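Local coordinates for putative exported protein (Bacteroides fragilis, PDB 4RAA) that is of unknown function but folds as a six-bladed beta-propeller of the YWTD superfamily and is predicted to be exported, at residues K294-N306 with S325-D337. Sequence-based numbering, arbitrary orientation.
Sequences KIFQDQLKVGELN and SLKDMAGNGYVFD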
loop_
_atom_site.group_PDB
_atom_site.type_symbol
_atom_site.label_atom_id
_atom_site.label_comp_id
_atom_site.label_asym_id
_atom_site.label_seq_id
_atom_site.Cartn_x
_atom_site.Cartn_y
_atom_site.Cartn_z
ATOM N N LYS A 294 -38.046 -4.686 24.326
ATOM C CA LYS A 294 -39.520 -4.763 24.140
ATOM C C LYS A 294 -40.264 -3.641 24.895
ATOM O O LYS A 294 -41.234 -3.079 24.380
ATOM C CB LYS A 294 -40.115 -6.135 24.541
ATOM C CG LYS A 294 -40.132 -7.192 23.442
ATOM C CD LYS A 294 -38.751 -7.694 23.046
ATOM C CE LYS A 294 -38.823 -8.659 21.864
ATOM N NZ LYS A 294 -39.684 -9.846 22.133
ATOM N N ILE A 295 -39.792 -3.336 26.102
ATOM C CA ILE A 295 -40.363 -2.277 26.939
ATOM C C ILE A 295 -39.875 -0.910 26.429
ATOM O O ILE A 295 -40.689 -0.006 26.263
ATOM C CB ILE A 295 -40.068 -2.513 28.455
ATOM C CG1 ILE A 295 -40.968 -3.638 29.030
ATOM C CG2 ILE A 295 -40.290 -1.246 29.290
ATOM C CD1 ILE A 295 -40.751 -5.033 28.470
ATOM N N PHE A 296 -38.559 -0.786 26.192
ATOM C CA PHE A 296 -37.894 0.455 25.717
ATOM C C PHE A 296 -38.539 1.075 24.474
ATOM O O PHE A 296 -38.838 2.262 24.461
ATOM C CB PHE A 296 -36.405 0.168 25.430
ATOM C CG PHE A 296 -35.554 1.394 25.194
ATOM C CD1 PHE A 296 -35.160 2.200 26.256
ATOM C CD2 PHE A 296 -35.080 1.703 23.919
ATOM C CE1 PHE A 296 -34.351 3.318 26.046
ATOM C CE2 PHE A 296 -34.265 2.813 23.701
ATOM C CZ PHE A 296 -33.904 3.623 24.766
ATOM N N GLN A 297 -38.757 0.261 23.448
ATOM C CA GLN A 297 -39.352 0.733 22.178
ATOM C C GLN A 297 -40.835 1.162 22.288
ATOM O O GLN A 297 -41.251 2.096 21.596
ATOM C CB GLN A 297 -39.155 -0.306 21.070
ATOM C CG GLN A 297 -40.010 -1.552 21.210
ATOM C CD GLN A 297 -39.513 -2.740 20.414
ATOM O OE1 GLN A 297 -38.544 -2.652 19.647
ATOM N NE2 GLN A 297 -40.172 -3.876 20.607
ATOM N N ASP A 298 -41.617 0.470 23.126
ATOM C CA ASP A 298 -43.020 0.853 23.402
ATOM C C ASP A 298 -43.106 2.145 24.250
ATOM O O ASP A 298 -43.988 2.972 24.014
ATOM C CB ASP A 298 -43.835 -0.314 24.008
ATOM C CG ASP A 298 -44.205 -1.402 22.969
ATOM O OD1 ASP A 298 -43.769 -1.351 21.794
ATOM O OD2 ASP A 298 -44.964 -2.324 23.336
ATOM N N GLN A 299 -42.187 2.329 25.201
ATOM C CA GLN A 299 -42.123 3.562 26.023
ATOM C C GLN A 299 -41.799 4.823 25.211
ATOM O O GLN A 299 -42.328 5.887 25.511
ATOM C CB GLN A 299 -41.120 3.426 27.177
ATOM C CG GLN A 299 -41.620 2.587 28.348
ATOM C CD GLN A 299 -40.656 2.545 29.532
ATOM O OE1 GLN A 299 -39.567 3.133 29.502
ATOM N NE2 GLN A 299 -41.057 1.852 30.586
ATOM N N LEU A 300 -40.927 4.706 24.212
ATOM C CA LEU A 300 -40.591 5.839 23.315
ATOM C C LEU A 300 -41.538 5.985 22.108
ATOM O O LEU A 300 -41.395 6.941 21.342
ATOM C CB LEU A 300 -39.148 5.714 22.811
ATOM C CG LEU A 300 -38.053 5.619 23.874
ATOM C CD1 LEU A 300 -36.713 5.370 23.206
ATOM C CD2 LEU A 300 -38.013 6.875 24.727
ATOM N N LYS A 301 -42.483 5.048 21.945
ATOM C CA LYS A 301 -43.486 5.045 20.865
ATOM C C LYS A 301 -42.845 4.985 19.471
ATOM O O LYS A 301 -43.130 5.832 18.611
ATOM C CB LYS A 301 -44.470 6.231 21.006
ATOM C CG LYS A 301 -45.326 6.205 22.265
ATOM C CD LYS A 301 -46.345 7.341 22.249
ATOM C CE LYS A 301 -47.449 7.152 23.281
ATOM N NZ LYS A 301 -46.935 7.177 24.677
ATOM N N VAL A 302 -41.980 3.976 19.273
ATOM C CA VAL A 302 -41.248 3.740 17.994
ATOM C C VAL A 302 -41.386 2.318 17.389
ATOM O O VAL A 302 -40.600 1.951 16.510
ATOM C CB VAL A 302 -39.748 4.144 18.107
ATOM C CG1 VAL A 302 -39.619 5.580 18.596
ATOM C CG2 VAL A 302 -38.970 3.202 19.020
ATOM N N GLY A 303 -42.352 1.524 17.868
ATOM C CA GLY A 303 -42.664 0.201 17.302
ATOM C C GLY A 303 -41.656 -0.932 17.417
ATOM O O GLY A 303 -41.875 -1.869 18.185
ATOM N N GLU A 304 -40.602 -0.863 16.593
ATOM C CA GLU A 304 -39.489 -1.837 16.534
ATOM C C GLU A 304 -38.164 -1.131 16.647
ATOM O O GLU A 304 -37.965 -0.099 16.020
ATOM C CB GLU A 304 -39.403 -2.563 15.193
ATOM C CG GLU A 304 -40.208 -3.836 15.036
ATOM C CD GLU A 304 -39.877 -4.559 13.726
ATOM O OE1 GLU A 304 -39.211 -3.972 12.827
ATOM O OE2 GLU A 304 -40.300 -5.725 13.581
ATOM N N LEU A 305 -37.241 -1.739 17.380
ATOM C CA LEU A 305 -35.886 -1.219 17.536
ATOM C C LEU A 305 -34.995 -2.469 17.517
ATOM O O LEU A 305 -34.647 -3.024 18.553
ATOM C CB LEU A 305 -35.805 -0.378 18.814
ATOM C CG LEU A 305 -34.783 0.756 18.780
ATOM C CD1 LEU A 305 -34.970 1.627 20.008
ATOM C CD2 LEU A 305 -33.356 0.240 18.679
ATOM N N ASN A 306 -34.711 -2.944 16.304
ATOM C CA ASN A 306 -33.931 -4.182 16.090
ATOM C C ASN A 306 -32.467 -4.073 16.490
ATOM O O ASN A 306 -31.903 -5.034 17.016
ATOM C CB ASN A 306 -34.048 -4.675 14.634
ATOM C CG ASN A 306 -35.465 -5.110 14.262
ATOM O OD1 ASN A 306 -36.337 -5.293 15.119
ATOM N ND2 ASN A 306 -35.694 -5.297 12.967
ATOM N N SER A 325 -42.490 -2.109 8.167
ATOM C CA SER A 325 -42.786 -2.780 9.446
ATOM C C SER A 325 -43.594 -1.843 10.365
ATOM O O SER A 325 -44.601 -2.262 10.950
ATOM C CB SER A 325 -41.480 -3.278 10.115
ATOM O OG SER A 325 -41.728 -4.081 11.255
ATOM N N LEU A 326 -43.170 -0.576 10.430
ATOM C CA LEU A 326 -43.856 0.461 11.215
ATOM C C LEU A 326 -45.180 0.926 10.595
ATOM O O LEU A 326 -46.130 1.219 11.330
ATOM C CB LEU A 326 -42.966 1.695 11.406
ATOM C CG LEU A 326 -41.644 1.631 12.175
ATOM C CD1 LEU A 326 -41.220 3.054 12.517
ATOM C CD2 LEU A 326 -41.740 0.800 13.439
ATOM N N LYS A 327 -45.236 1.044 9.263
ATOM C CA LYS A 327 -46.479 1.453 8.583
ATOM C C LYS A 327 -47.626 0.462 8.821
ATOM O O LYS A 327 -48.775 0.880 8.992
ATOM C CB LYS A 327 -46.266 1.708 7.094
ATOM C CG LYS A 327 -45.398 2.929 6.809
ATOM C CD LYS A 327 -45.678 3.550 5.450
ATOM C CE LYS A 327 -46.981 4.337 5.455
ATOM N NZ LYS A 327 -47.110 5.088 4.185
ATOM N N ASP A 328 -47.300 -0.832 8.864
ATOM C CA ASP A 328 -48.280 -1.879 9.213
ATOM C C ASP A 328 -48.719 -1.735 10.678
ATOM O O ASP A 328 -49.887 -1.943 10.988
ATOM C CB ASP A 328 -47.717 -3.290 8.970
ATOM C CG ASP A 328 -47.386 -3.563 7.502
ATOM O OD1 ASP A 328 -48.011 -2.977 6.591
ATOM O OD2 ASP A 328 -46.488 -4.389 7.260
HETATM N N MSE A 329 -47.778 -1.384 11.567
HETATM C CA MSE A 329 -48.080 -1.120 12.997
HETATM C C MSE A 329 -49.037 0.061 13.074
HETATM O O MSE A 329 -50.090 -0.031 13.749
HETATM C CB MSE A 329 -46.810 -0.935 13.843
HETATM C CG MSE A 329 -46.041 -2.247 14.029
HETATM SE SE MSE A 329 -44.364 -1.930 15.006
HETATM C CE MSE A 329 -45.132 -2.443 16.740
ATOM N N ALA A 330 -48.713 1.140 12.340
ATOM C CA ALA A 330 -49.579 2.339 12.240
ATOM C C ALA A 330 -50.956 1.960 11.719
ATOM O O ALA A 330 -51.956 2.407 12.268
ATOM C CB ALA A 330 -48.960 3.405 11.340
ATOM N N GLY A 331 -50.987 1.130 10.668
ATOM C CA GLY A 331 -52.227 0.587 10.086
ATOM C C GLY A 331 -53.061 -0.217 11.075
ATOM O O GLY A 331 -54.282 -0.246 10.957
ATOM N N ASN A 332 -52.394 -0.866 12.042
ATOM C CA ASN A 332 -53.040 -1.597 13.153
ATOM C C ASN A 332 -53.243 -0.735 14.423
ATOM O O ASN A 332 -53.352 -1.267 15.535
ATOM C CB ASN A 332 -52.260 -2.890 13.484
ATOM C CG ASN A 332 -52.489 -3.979 12.465
ATOM O OD1 ASN A 332 -53.146 -4.973 12.762
ATOM N ND2 ASN A 332 -52.008 -3.776 11.246
ATOM N N GLY A 333 -53.310 0.589 14.259
ATOM C CA GLY A 333 -53.540 1.511 15.372
ATOM C C GLY A 333 -52.464 1.582 16.435
ATOM O O GLY A 333 -52.781 1.704 17.621
ATOM N N TYR A 334 -51.197 1.498 16.025
ATOM C CA TYR A 334 -50.098 1.605 16.978
ATOM C C TYR A 334 -49.950 3.085 17.321
ATOM O O TYR A 334 -49.907 3.941 16.430
ATOM C CB TYR A 334 -48.782 1.032 16.459
ATOM C CG TYR A 334 -47.686 1.042 17.511
ATOM C CD1 TYR A 334 -47.574 0.009 18.456
ATOM C CD2 TYR A 334 -46.768 2.100 17.581
ATOM C CE1 TYR A 334 -46.573 0.033 19.432
ATOM C CE2 TYR A 334 -45.766 2.131 18.545
ATOM C CZ TYR A 334 -45.670 1.101 19.466
ATOM O OH TYR A 334 -44.662 1.154 20.399
ATOM N N VAL A 335 -49.866 3.348 18.620
ATOM C CA VAL A 335 -49.772 4.699 19.165
ATOM C C VAL A 335 -48.324 5.243 19.033
ATOM O O VAL A 335 -47.537 5.200 19.987
ATOM C CB VAL A 335 -50.365 4.735 20.613
ATOM C CG1 VAL A 335 -49.668 3.742 21.579
ATOM C CG2 VAL A 335 -50.394 6.157 21.165
ATOM N N PHE A 336 -47.995 5.746 17.834
ATOM C CA PHE A 336 -46.652 6.315 17.516
ATOM C C PHE A 336 -46.369 7.707 18.067
ATOM O O PHE A 336 -47.279 8.411 18.478
ATOM C CB PHE A 336 -46.401 6.374 15.990
ATOM C CG PHE A 336 -45.946 5.082 15.401
ATOM C CD1 PHE A 336 -44.683 4.591 15.696
ATOM C CD2 PHE A 336 -46.757 4.363 14.529
ATOM C CE1 PHE A 336 -44.240 3.391 15.157
ATOM C CE2 PHE A 336 -46.313 3.165 13.985
ATOM C CZ PHE A 336 -45.053 2.677 14.295
ATOM N N ASP A 337 -45.087 8.082 18.043
ATOM C CA ASP A 337 -44.605 9.425 18.442
ATOM C C ASP A 337 -45.102 10.435 17.388
ATOM O O ASP A 337 -45.136 10.107 16.199
ATOM C CB ASP A 337 -43.060 9.416 18.570
ATOM C CG ASP A 337 -42.439 10.812 18.790
ATOM O OD1 ASP A 337 -42.514 11.678 17.880
ATOM O OD2 ASP A 337 -41.790 11.012 19.848
#
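Lys301 and Phe336 bring the two backbones together, their CA atoms 4.8 Å apart, and Asp337 N donates a hydrogen bond to Lys301 O at 3.0 Å. Lys301, at positive phi, ends its helix in a Schellman motif, and Gly333 does the same for helix 323-331 a few residues before Phe336, so the contact joins two helix ends. Tyr334 crosses between them: with CG anti to the backbone N (chi1 -175°), its ring extends to helix 293-299, where OH donates to Asp298 OD1 at 3.0 Å from above the carboxylate plane. The same hydroxyl accepts a weak bond from Gly303 N. Gly303, at positive phi, is closely covered, with selenomethionine Met329 SE 3.6 Å from its CA and Leu326 CD2 4.0 Å from the same atom. The Phe336 ring turns its edge to Lys301 O and lays one face over Tyr334 CD2. The Lys301 chain passes aslant across Val335, CE 3.8 Å from CG2, while Ser325 OG bonds weakly to Glu304 OE1. Beyond the pair, Val302 and Phe336 pack on helix 338-345, at whose N-cap Asp337 accepts weak bonds through OD1, and Val302 and Asp337 also touch Phe29 of propeller strand 25-31.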